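SSO1986 (Sulfolobus solfataricus, PDB 2X5Q) is a subunit of the CMR ribonucleoprotein complex of the CRISPR antiviral defence system, to which it contributes possibly as a homodimer. Local coordinates at residues Trp8-Ile16 / Val81-Ile90; Ala63-Thr74 / Phe186-Leu194. All blocks are in the same frame, centred on the assembly; numbering follows the deposited sequence.

Contact 1: Trp8-Ile16 / Val81-Ile90; sequences WEEQVFLPI and VKGILISGKI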
loop_
_atom_site.group_PDB
_atom_site.type_symbol
_atom_site.label_atom_id
_atom_site.label_comp_id
_atom_site.label_asym_id
_atom_site.label_seq_id
_atom_site.Cartn_x
_atom_site.Cartn_y
_atom_site.Cartn_z
ATOM N N TRP A 8 4.852 0.987 -23.477
ATOM C CA TRP A 8 5.404 -0.219 -22.800
ATOM C C TRP A 8 4.455 -1.404 -22.958
ATOM O O TRP A 8 3.235 -1.270 -22.774
ATOM C CB TRP A 8 5.624 0.046 -21.305
ATOM C CG TRP A 8 6.851 0.834 -20.997
ATOM C CD1 TRP A 8 6.906 2.136 -20.576
ATOM C CD2 TRP A 8 8.212 0.377 -21.067
ATOM N NE1 TRP A 8 8.217 2.519 -20.388
ATOM C CE2 TRP A 8 9.037 1.460 -20.679
ATOM C CE3 TRP A 8 8.815 -0.835 -21.430
ATOM C CZ2 TRP A 8 10.435 1.367 -20.648
ATOM C CZ3 TRP A 8 10.203 -0.929 -21.388
ATOM C CH2 TRP A 8 10.995 0.167 -21.005
ATOM N N GLU A 9 5.014 -2.554 -23.301
ATOM C CA GLU A 9 4.306 -3.822 -23.164
ATOM C C GLU A 9 3.873 -4.008 -21.706
ATOM O O GLU A 9 4.528 -3.497 -20.793
ATOM C CB GLU A 9 5.206 -4.976 -23.593
ATOM C CG GLU A 9 5.478 -4.974 -25.087
ATOM C CD GLU A 9 6.465 -6.037 -25.555
ATOM O OE1 GLU A 9 7.138 -6.673 -24.714
ATOM O OE2 GLU A 9 6.553 -6.230 -26.793
ATOM N N GLU A 10 2.778 -4.736 -21.487
ATOM C CA GLU A 10 2.348 -5.055 -20.126
ATOM C C GLU A 10 3.465 -5.788 -19.379
ATOM O O GLU A 10 4.133 -6.665 -19.943
ATOM C CB GLU A 10 1.057 -5.892 -20.115
ATOM C CG GLU A 10 -0.208 -5.084 -20.480
ATOM C CD GLU A 10 -1.525 -5.777 -20.098
ATOM O OE1 GLU A 10 -2.594 -5.216 -20.420
ATOM O OE2 GLU A 10 -1.501 -6.863 -19.469
ATOM N N GLN A 11 3.668 -5.419 -18.119
ATOM C CA GLN A 11 4.741 -5.996 -17.304
ATOM C C GLN A 11 4.202 -6.855 -16.165
ATOM O O GLN A 11 3.030 -6.786 -15.830
ATOM C CB GLN A 11 5.623 -4.884 -16.734
ATOM C CG GLN A 11 6.098 -3.885 -17.818
ATOM C CD GLN A 11 7.320 -4.373 -18.580
ATOM O OE1 GLN A 11 8.338 -4.694 -17.983
ATOM N NE2 GLN A 11 7.233 -4.397 -19.912
ATOM N N VAL A 12 5.080 -7.676 -15.599
ATOM C CA VAL A 12 4.785 -8.432 -14.392
ATOM C C VAL A 12 5.887 -8.123 -13.378
ATOM O O VAL A 12 7.045 -8.018 -13.742
ATOM C CB VAL A 12 4.684 -9.965 -14.658
ATOM C CG1 VAL A 12 5.988 -10.524 -15.207
ATOM C CG2 VAL A 12 4.283 -10.717 -13.390
ATOM N N PHE A 13 5.504 -7.923 -12.126
ATOM C CA PHE A 13 6.464 -7.780 -11.013
ATOM C C PHE A 13 6.975 -9.129 -10.605
ATOM O O PHE A 13 6.204 -9.996 -10.150
ATOM C CB PHE A 13 5.784 -7.094 -9.822
ATOM C CG PHE A 13 6.677 -6.869 -8.620
ATOM C CD1 PHE A 13 7.682 -5.903 -8.646
ATOM C CD2 PHE A 13 6.484 -7.589 -7.444
ATOM C CE1 PHE A 13 8.478 -5.668 -7.517
ATOM C CE2 PHE A 13 7.288 -7.357 -6.294
ATOM C CZ PHE A 13 8.264 -6.407 -6.336
ATOM N N LEU A 14 8.284 -9.308 -10.746
ATOM C CA LEU A 14 8.941 -10.538 -10.331
ATOM C C LEU A 14 9.634 -10.226 -9.013
ATOM O O LEU A 14 10.657 -9.540 -9.009
ATOM C CB LEU A 14 9.932 -10.979 -11.419
ATOM C CG LEU A 14 10.701 -12.297 -11.350
ATOM C CD1 LEU A 14 11.363 -12.568 -12.703
ATOM C CD2 LEU A 14 11.744 -12.319 -10.274
ATOM N N PRO A 15 9.063 -10.693 -7.883
ATOM C CA PRO A 15 9.773 -10.556 -6.609
ATOM C C PRO A 15 11.085 -11.319 -6.608
ATOM O O PRO A 15 11.123 -12.486 -7.024
ATOM C CB PRO A 15 8.811 -11.178 -5.572
ATOM C CG PRO A 15 7.498 -11.266 -6.237
ATOM C CD PRO A 15 7.768 -11.372 -7.719
ATOM N N ILE A 16 12.156 -10.677 -6.150
ATOM C CA ILE A 16 13.440 -11.361 -6.008
ATOM C C ILE A 16 13.624 -11.776 -4.541
ATOM O O ILE A 16 13.903 -10.930 -3.673
ATOM C CB ILE A 16 14.591 -10.462 -6.490
ATOM C CG1 ILE A 16 14.342 -10.014 -7.938
ATOM C CG2 ILE A 16 15.953 -11.171 -6.372
ATOM C CD1 ILE A 16 14.336 -11.135 -8.949
ATOM N N VAL A 81 8.901 -5.146 -0.522
ATOM C CA VAL A 81 9.494 -6.218 -1.310
ATOM C C VAL A 81 9.982 -5.540 -2.595
ATOM O O VAL A 81 9.293 -4.694 -3.141
ATOM C CB VAL A 81 8.478 -7.334 -1.599
ATOM C CG1 VAL A 81 9.148 -8.513 -2.353
ATOM C CG2 VAL A 81 7.819 -7.818 -0.287
ATOM N N LYS A 82 11.182 -5.885 -3.045
ATOM C CA LYS A 82 11.704 -5.376 -4.309
ATOM C C LYS A 82 11.651 -6.459 -5.383
ATOM O O LYS A 82 11.630 -7.658 -5.088
ATOM C CB LYS A 82 13.137 -4.886 -4.130
ATOM C CG LYS A 82 13.286 -3.800 -3.032
ATOM C CD LYS A 82 14.708 -3.316 -2.914
ATOM C CE LYS A 82 15.093 -3.024 -1.478
ATOM N NZ LYS A 82 16.495 -2.506 -1.401
ATOM N N GLY A 83 11.584 -6.017 -6.634
ATOM C CA GLY A 83 11.568 -6.915 -7.763
ATOM C C GLY A 83 11.848 -6.190 -9.061
ATOM O O GLY A 83 12.090 -4.960 -9.097
ATOM N N ILE A 84 11.849 -6.955 -10.137
ATOM C CA ILE A 84 12.066 -6.376 -11.448
ATOM C C ILE A 84 10.743 -6.413 -12.169
ATOM O O ILE A 84 9.842 -7.189 -11.808
ATOM C CB ILE A 84 13.174 -7.096 -12.245
ATOM C CG1 ILE A 84 12.904 -8.600 -12.371
ATOM C CG2 ILE A 84 14.545 -6.826 -11.604
ATOM C CD1 ILE A 84 13.861 -9.286 -13.312
ATOM N N LEU A 85 10.629 -5.548 -13.171
ATOM C CA LEU A 85 9.477 -5.512 -14.021
ATOM C C LEU A 85 9.921 -5.984 -15.390
ATOM O O LEU A 85 10.854 -5.422 -15.990
ATOM C CB LEU A 85 8.911 -4.103 -14.110
ATOM C CG LEU A 85 8.181 -3.577 -12.880
ATOM C CD1 LEU A 85 8.008 -2.066 -12.999
ATOM C CD2 LEU A 85 6.819 -4.291 -12.676
ATOM N N ILE A 86 9.263 -7.029 -15.876
ATOM C CA ILE A 86 9.615 -7.645 -17.142
ATOM C C ILE A 86 8.357 -7.887 -17.947
ATOM O O ILE A 86 7.286 -8.013 -17.374
ATOM C CB ILE A 86 10.372 -8.967 -16.930
ATOM C CG1 ILE A 86 9.500 -10.008 -16.195
ATOM C CG2 ILE A 86 11.697 -8.696 -16.154
ATOM C CD1 ILE A 86 10.206 -11.328 -15.951
ATOM N N SER A 87 8.489 -7.935 -19.273
ATOM C CA SER A 87 7.363 -8.289 -20.133
ATOM C C SER A 87 6.986 -9.752 -19.937
ATOM O O SER A 87 7.802 -10.666 -20.135
ATOM C CB SER A 87 7.661 -8.017 -21.606
ATOM O OG SER A 87 6.643 -8.576 -22.402
ATOM N N GLY A 88 5.732 -9.966 -19.567
ATOM C CA GLY A 88 5.295 -11.291 -19.172
ATOM C C GLY A 88 3.981 -11.262 -18.434
ATOM O O GLY A 88 3.259 -10.259 -18.447
ATOM N N LYS A 89 3.660 -12.377 -17.786
ATOM C CA LYS A 89 2.389 -12.496 -17.101
ATOM C C LYS A 89 2.420 -13.545 -15.995
ATOM O O LYS A 89 3.218 -14.468 -16.024
ATOM C CB LYS A 89 1.295 -12.822 -18.110
ATOM C CG LYS A 89 1.432 -14.166 -18.791
ATOM C CD LYS A 89 0.393 -14.344 -19.912
ATOM C CE LYS A 89 -0.941 -14.846 -19.395
ATOM N NZ LYS A 89 -1.882 -15.224 -20.519
ATOM N N ILE A 90 1.515 -13.388 -15.037
ATOM C CA ILE A 90 1.327 -14.357 -13.977
ATOM C C ILE A 90 0.510 -15.508 -14.571
ATOM O O ILE A 90 -0.619 -15.310 -15.002
ATOM C CB ILE A 90 0.635 -13.704 -12.762
ATOM C CG1 ILE A 90 1.498 -12.545 -12.251
ATOM C CG2 ILE A 90 0.423 -14.721 -11.643
ATOM C CD1 ILE A 90 0.843 -11.649 -11.254
HETATM O O HOH W 1 3.483 -8.235 -22.079
HETATM O O HOH W 2 13.311 -8.348 -2.808
#
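Val12 and Ile86 form an antiparallel hydrogen-bonded pair where strand 11-15 lies beside strand 81-86, the centre of a tightly packed stretch. Val12 N donates to Ile86 O at 2.9 Å, and Leu14 N meets Ile84 O at 2.8 Å with an N-H...O angle of 177°; the return bonds run from Ile86 N to Val12 O and from Ile84 N to Leu14 O. On the face carrying Val12, Leu14, Ile84 and Ile86, the side chains of each bonded pair lie side by side, and CD1 of Leu14 reaches across to CD1 of Ile86 at 3.7 Å. Val12 is gripped from two directions: its CG1 meets CG1 of Ile86, while CG2, anti to the backbone N, touches CG1 of Ile90 at 3.5 Å, beyond the corner at Ser87. Helix 148-162 packs on this face. On the other face the Phe13 ring, its CG anti to the backbone N (chi1 -179°), reaches along the backbone at Lys82 and Gly83, with CE1 3.2 Å from Gly83 N.

The end near Glu9 is looser and more polar. Glu9 OE1 lies 3.0 Å from Ser87 OG, but each also has a partner outside, Gln43 and Asn39 respectively, and a water joins Glu10 O to Ser87 OG. Gln11 folds back so that NE2 donates to Glu9 O at 3.0 Å, with Gln43 and Val45 also holding its amide. The chemistry implies a strand pair fixed by backbone bonds and aliphatic packing, with polar side chains, each sharing several partners, gathered where the second strand turns its corner at Ser87.

Contact 2: Ala63-Thr74 / Phe186-Leu194; sequences AIDESTGELVPT and FNYYSIKSL
Ile64 exchanges two backbone hydrogen bonds with the strand 188-193: its N donates to Tyr189 O at 3.0 Å, and its O accepts from Ile191 N at 2.9 Å. These flank Ser190, whose CA lies 3.1 Å from Ile64 O in a CA-H...O contact. The pairing is a single bridge, consistent with the 48° between the directions of strands 63-65 and 188-193. A water prolongs the link by one step, accepting from Glu66 N and donating to Ile191 O.

The polar side-chain contact is made by Tyr188 and Glu66. Tyr188 OH donates to Glu66 OE1 at 2.6 Å, approaching from above the carboxylate plane, whereas OE1 itself lies at the edge of the phenol ring, near its plane; the two flat groups are turned 61° apart. The extended Glu66 chain, with CG anti to the backbone N (chi1 -164°), brings the carboxylate to the hydroxyl. Ser19 bonds to the other carboxylate oxygen and the backbone N of Asn18 to the tyrosine hydroxyl, so both ends of the pair have a second hold.

Apolar contacts fill in around the bridge. CG2 of Ile64 rests obliquely against CD1 of Tyr188 at 3.7 Å, CB of Ala63 meets CB of Ile191 at 4.0 Å, and the CG2 methyls of Val72 and Ile191 touch as their side chains cross at about a right angle.

Strands 62-65 and 70-73 form a hairpin whose turn includes an Asx motif at Asp65. The C-terminal strand 188-193, entered just after helix 172-185, pairs antiparallel with strand 139-144, and Ile64 and Leu71 pack on strand 80-86.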
loop_
_atom_site.group_PDB
_atom_site.type_symbol
_atom_site.label_atom_id
_atom_site.label_comp_id
_atom_site.label_asym_id
_atom_site.label_seq_id
_atom_site.Cartn_x
_atom_site.Cartn_y
_atom_site.Cartn_z
ATOM N N ALA A 63 4.724 -7.236 2.199
ATOM C CA ALA A 63 5.692 -8.287 2.500
ATOM C C ALA A 63 5.326 -9.503 1.627
ATOM O O ALA A 63 4.277 -9.507 0.974
ATOM C CB ALA A 63 5.660 -8.639 3.967
ATOM N N ILE A 64 6.205 -10.489 1.569
ATOM C CA ILE A 64 5.965 -11.672 0.746
ATOM C C ILE A 64 5.837 -12.892 1.648
ATOM O O ILE A 64 6.536 -13.024 2.656
ATOM C CB ILE A 64 7.044 -11.842 -0.368
ATOM C CG1 ILE A 64 6.672 -12.975 -1.341
ATOM C CG2 ILE A 64 8.427 -12.089 0.210
ATOM C CD1 ILE A 64 7.446 -12.897 -2.695
ATOM N N ASP A 65 4.866 -13.741 1.336
ATOM C CA ASP A 65 4.772 -15.053 1.960
ATOM C C ASP A 65 5.750 -15.863 1.128
ATOM O O ASP A 65 5.429 -16.299 0.010
ATOM C CB ASP A 65 3.342 -15.601 1.862
ATOM C CG ASP A 65 3.223 -17.040 2.342
ATOM O OD1 ASP A 65 4.217 -17.800 2.279
ATOM O OD2 ASP A 65 2.112 -17.413 2.771
ATOM N N GLU A 66 6.959 -16.037 1.653
ATOM C CA GLU A 66 8.035 -16.589 0.836
ATOM C C GLU A 66 7.761 -17.981 0.270
ATOM O O GLU A 66 8.143 -18.263 -0.856
ATOM C CB GLU A 66 9.376 -16.607 1.568
ATOM C CG GLU A 66 10.506 -16.803 0.549
ATOM C CD GLU A 66 11.884 -16.458 1.070
ATOM O OE1 GLU A 66 11.993 -15.565 1.942
ATOM O OE2 GLU A 66 12.855 -17.091 0.582
ATOM N N SER A 67 7.114 -18.836 1.047
ATOM C CA SER A 67 6.817 -20.182 0.584
ATOM C C SER A 67 5.806 -20.216 -0.562
ATOM O O SER A 67 5.965 -21.016 -1.474
ATOM C CB SER A 67 6.325 -21.043 1.731
ATOM O OG SER A 67 5.263 -20.384 2.385
ATOM N N THR A 68 4.780 -19.362 -0.519
ATOM C CA THR A 68 3.749 -19.368 -1.571
ATOM C C THR A 68 4.106 -18.493 -2.764
ATOM O O THR A 68 3.684 -18.791 -3.887
ATOM C CB THR A 68 2.359 -18.931 -1.058
ATOM O OG1 THR A 68 2.410 -17.575 -0.604
ATOM C CG2 THR A 68 1.850 -19.863 0.053
ATOM N N GLY A 69 4.862 -17.424 -2.509
ATOM C CA GLY A 69 5.279 -16.473 -3.536
ATOM C C GLY A 69 4.337 -15.290 -3.691
ATOM O O GLY A 69 4.525 -14.451 -4.569
ATOM N N GLU A 70 3.327 -15.224 -2.818
ATOM C CA GLU A 70 2.291 -14.201 -2.865
ATOM C C GLU A 70 2.672 -13.014 -1.993
ATOM O O GLU A 70 3.084 -13.177 -0.842
ATOM C CB GLU A 70 0.972 -14.771 -2.356
ATOM C CG GLU A 70 0.434 -15.927 -3.212
ATOM C CD GLU A 70 -0.548 -16.801 -2.472
ATOM O OE1 GLU A 70 -0.406 -16.996 -1.235
ATOM O OE2 GLU A 70 -1.471 -17.306 -3.129
ATOM N N LEU A 71 2.515 -11.822 -2.553
ATOM C CA LEU A 71 2.675 -10.589 -1.797
ATOM C C LEU A 71 1.461 -10.340 -0.898
ATOM O O LEU A 71 0.315 -10.616 -1.279
ATOM C CB LEU A 71 2.821 -9.417 -2.751
ATOM C CG LEU A 71 4.007 -9.451 -3.728
ATOM C CD1 LEU A 71 3.739 -8.506 -4.910
ATOM C CD2 LEU A 71 5.263 -9.071 -3.003
ATOM N N VAL A 72 1.729 -9.781 0.278
ATOM C CA VAL A 72 0.700 -9.505 1.275
ATOM C C VAL A 72 0.755 -8.050 1.718
ATOM O O VAL A 72 1.797 -7.583 2.183
ATOM C CB VAL A 72 0.870 -10.398 2.514
ATOM C CG1 VAL A 72 -0.195 -10.045 3.567
ATOM C CG2 VAL A 72 0.773 -11.881 2.114
ATOM N N PRO A 73 -0.370 -7.330 1.598
ATOM C CA PRO A 73 -0.358 -5.942 2.054
ATOM C C PRO A 73 -0.364 -5.911 3.579
ATOM O O PRO A 73 -1.225 -6.519 4.203
ATOM C CB PRO A 73 -1.649 -5.365 1.460
ATOM C CG PRO A 73 -2.573 -6.536 1.364
ATOM C CD PRO A 73 -1.688 -7.724 1.056
ATOM N N THR A 74 0.618 -5.242 4.161
ATOM C CA THR A 74 0.812 -5.229 5.603
ATOM C C THR A 74 0.413 -3.916 6.266
ATOM O O THR A 74 0.293 -3.844 7.499
ATOM C CB THR A 74 2.261 -5.538 5.945
ATOM O OG1 THR A 74 3.099 -4.451 5.532
ATOM C CG2 THR A 74 2.701 -6.825 5.224
ATOM N N PHE A 186 18.521 -6.542 -3.185
ATOM C CA PHE A 186 17.276 -7.289 -2.991
ATOM C C PHE A 186 17.076 -7.830 -1.575
ATOM O O PHE A 186 16.891 -9.030 -1.359
ATOM C CB PHE A 186 17.145 -8.378 -4.051
ATOM C CG PHE A 186 16.887 -7.824 -5.410
ATOM C CD1 PHE A 186 15.671 -7.238 -5.703
ATOM C CD2 PHE A 186 17.877 -7.818 -6.377
ATOM C CE1 PHE A 186 15.431 -6.702 -6.954
ATOM C CE2 PHE A 186 17.630 -7.285 -7.623
ATOM C CZ PHE A 186 16.413 -6.728 -7.909
ATOM N N ASN A 187 17.106 -6.913 -0.620
ATOM C CA ASN A 187 16.556 -7.156 0.698
ATOM C C ASN A 187 15.035 -7.017 0.614
ATOM O O ASN A 187 14.509 -6.312 -0.259
ATOM C CB ASN A 187 17.090 -6.150 1.702
ATOM C CG ASN A 187 18.582 -6.044 1.685
ATOM O OD1 ASN A 187 19.286 -7.045 1.562
ATOM N ND2 ASN A 187 19.090 -4.822 1.827
ATOM N N TYR A 188 14.334 -7.695 1.511
ATOM C CA TYR A 188 12.880 -7.703 1.507
ATOM C C TYR A 188 12.334 -8.127 2.867
ATOM O O TYR A 188 13.079 -8.572 3.755
ATOM C CB TYR A 188 12.336 -8.620 0.399
ATOM C CG TYR A 188 12.739 -10.089 0.526
ATOM C CD1 TYR A 188 11.875 -11.023 1.069
ATOM C CD2 TYR A 188 13.983 -10.531 0.100
ATOM C CE1 TYR A 188 12.240 -12.376 1.193
ATOM C CE2 TYR A 188 14.355 -11.873 0.204
ATOM C CZ TYR A 188 13.477 -12.787 0.755
ATOM O OH TYR A 188 13.842 -14.102 0.881
ATOM N N TYR A 189 11.029 -7.937 3.035
ATOM C CA TYR A 189 10.336 -8.333 4.254
ATOM C C TYR A 189 9.449 -9.523 3.922
ATOM O O TYR A 189 8.681 -9.485 2.957
ATOM C CB TYR A 189 9.517 -7.170 4.819
ATOM C CG TYR A 189 10.376 -6.157 5.531
ATOM C CD1 TYR A 189 10.450 -6.134 6.914
ATOM C CD2 TYR A 189 11.142 -5.232 4.811
ATOM C CE1 TYR A 189 11.257 -5.213 7.573
ATOM C CE2 TYR A 189 11.945 -4.307 5.468
ATOM C CZ TYR A 189 11.994 -4.309 6.838
ATOM O OH TYR A 189 12.787 -3.420 7.482
ATOM N N SER A 190 9.614 -10.605 4.668
ATOM C CA SER A 190 8.752 -11.767 4.494
ATOM C C SER A 190 7.864 -11.898 5.707
ATOM O O SER A 190 8.256 -11.535 6.818
ATOM C CB SER A 190 9.551 -13.049 4.265
ATOM O OG SER A 190 10.087 -13.551 5.447
ATOM N N ILE A 191 6.658 -12.392 5.480
ATOM C CA ILE A 191 5.664 -12.524 6.525
ATOM C C ILE A 191 5.392 -14.004 6.734
ATOM O O ILE A 191 5.322 -14.773 5.771
ATOM C CB ILE A 191 4.386 -11.721 6.186
ATOM C CG1 ILE A 191 3.358 -11.807 7.316
ATOM C CG2 ILE A 191 3.792 -12.147 4.840
ATOM C CD1 ILE A 191 2.290 -10.724 7.221
ATOM N N LYS A 192 5.259 -14.391 7.995
ATOM C CA LYS A 192 5.060 -15.782 8.378
ATOM C C LYS A 192 4.103 -15.857 9.567
ATOM O O LYS A 192 4.081 -14.956 10.415
ATOM C CB LYS A 192 6.408 -16.415 8.744
ATOM C CG LYS A 192 6.296 -17.840 9.238
ATOM C CD LYS A 192 7.609 -18.433 9.681
ATOM C CE LYS A 192 7.373 -19.809 10.317
ATOM N NZ LYS A 192 6.712 -20.748 9.341
ATOM N N SER A 193 3.314 -16.930 9.627
ATOM C CA SER A 193 2.445 -17.163 10.773
ATOM C C SER A 193 3.238 -17.850 11.879
ATOM O O SER A 193 4.034 -18.752 11.622
ATOM C CB SER A 193 1.227 -17.998 10.388
ATOM O OG SER A 193 1.632 -19.216 9.810
ATOM N N LEU A 194 3.022 -17.399 13.107
ATOM C CA LEU A 194 3.743 -17.919 14.270
ATOM C C LEU A 194 3.172 -19.218 14.829
ATOM O O LEU A 194 3.870 -19.952 15.549
ATOM C CB LEU A 194 3.741 -16.861 15.378
ATOM C CG LEU A 194 4.528 -15.596 15.046
ATOM C CD1 LEU A 194 4.118 -14.438 15.933
ATOM C CD2 LEU A 194 6.015 -15.867 15.178
HETATM O O HOH W 3 7.340 -15.900 4.496
#

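Contact 1 is largely core and contact 2 only partly buried, their centres about 17 Å apart. The first joins neighbouring strands of the large mixed sheet through a continuous antiparallel register, backed by aliphatic side chains; the second joins two small two-stranded sheets through one bridge, and adds a tyrosine-carboxylate bond. They share no strand, but strand 70-73 is followed in the chain by strand 80-86, and the contacts touch directly: Pro15 CB packs on Ile64 CD1 at 3.6 Å, and Ile16 CB on Phe186 CD1 at 3.5 Å. Contact 2 also approaches the second subunit, where Thr74 packs on Lys105 of that neighbouring chain, whereas contact 1 stays within its own chain.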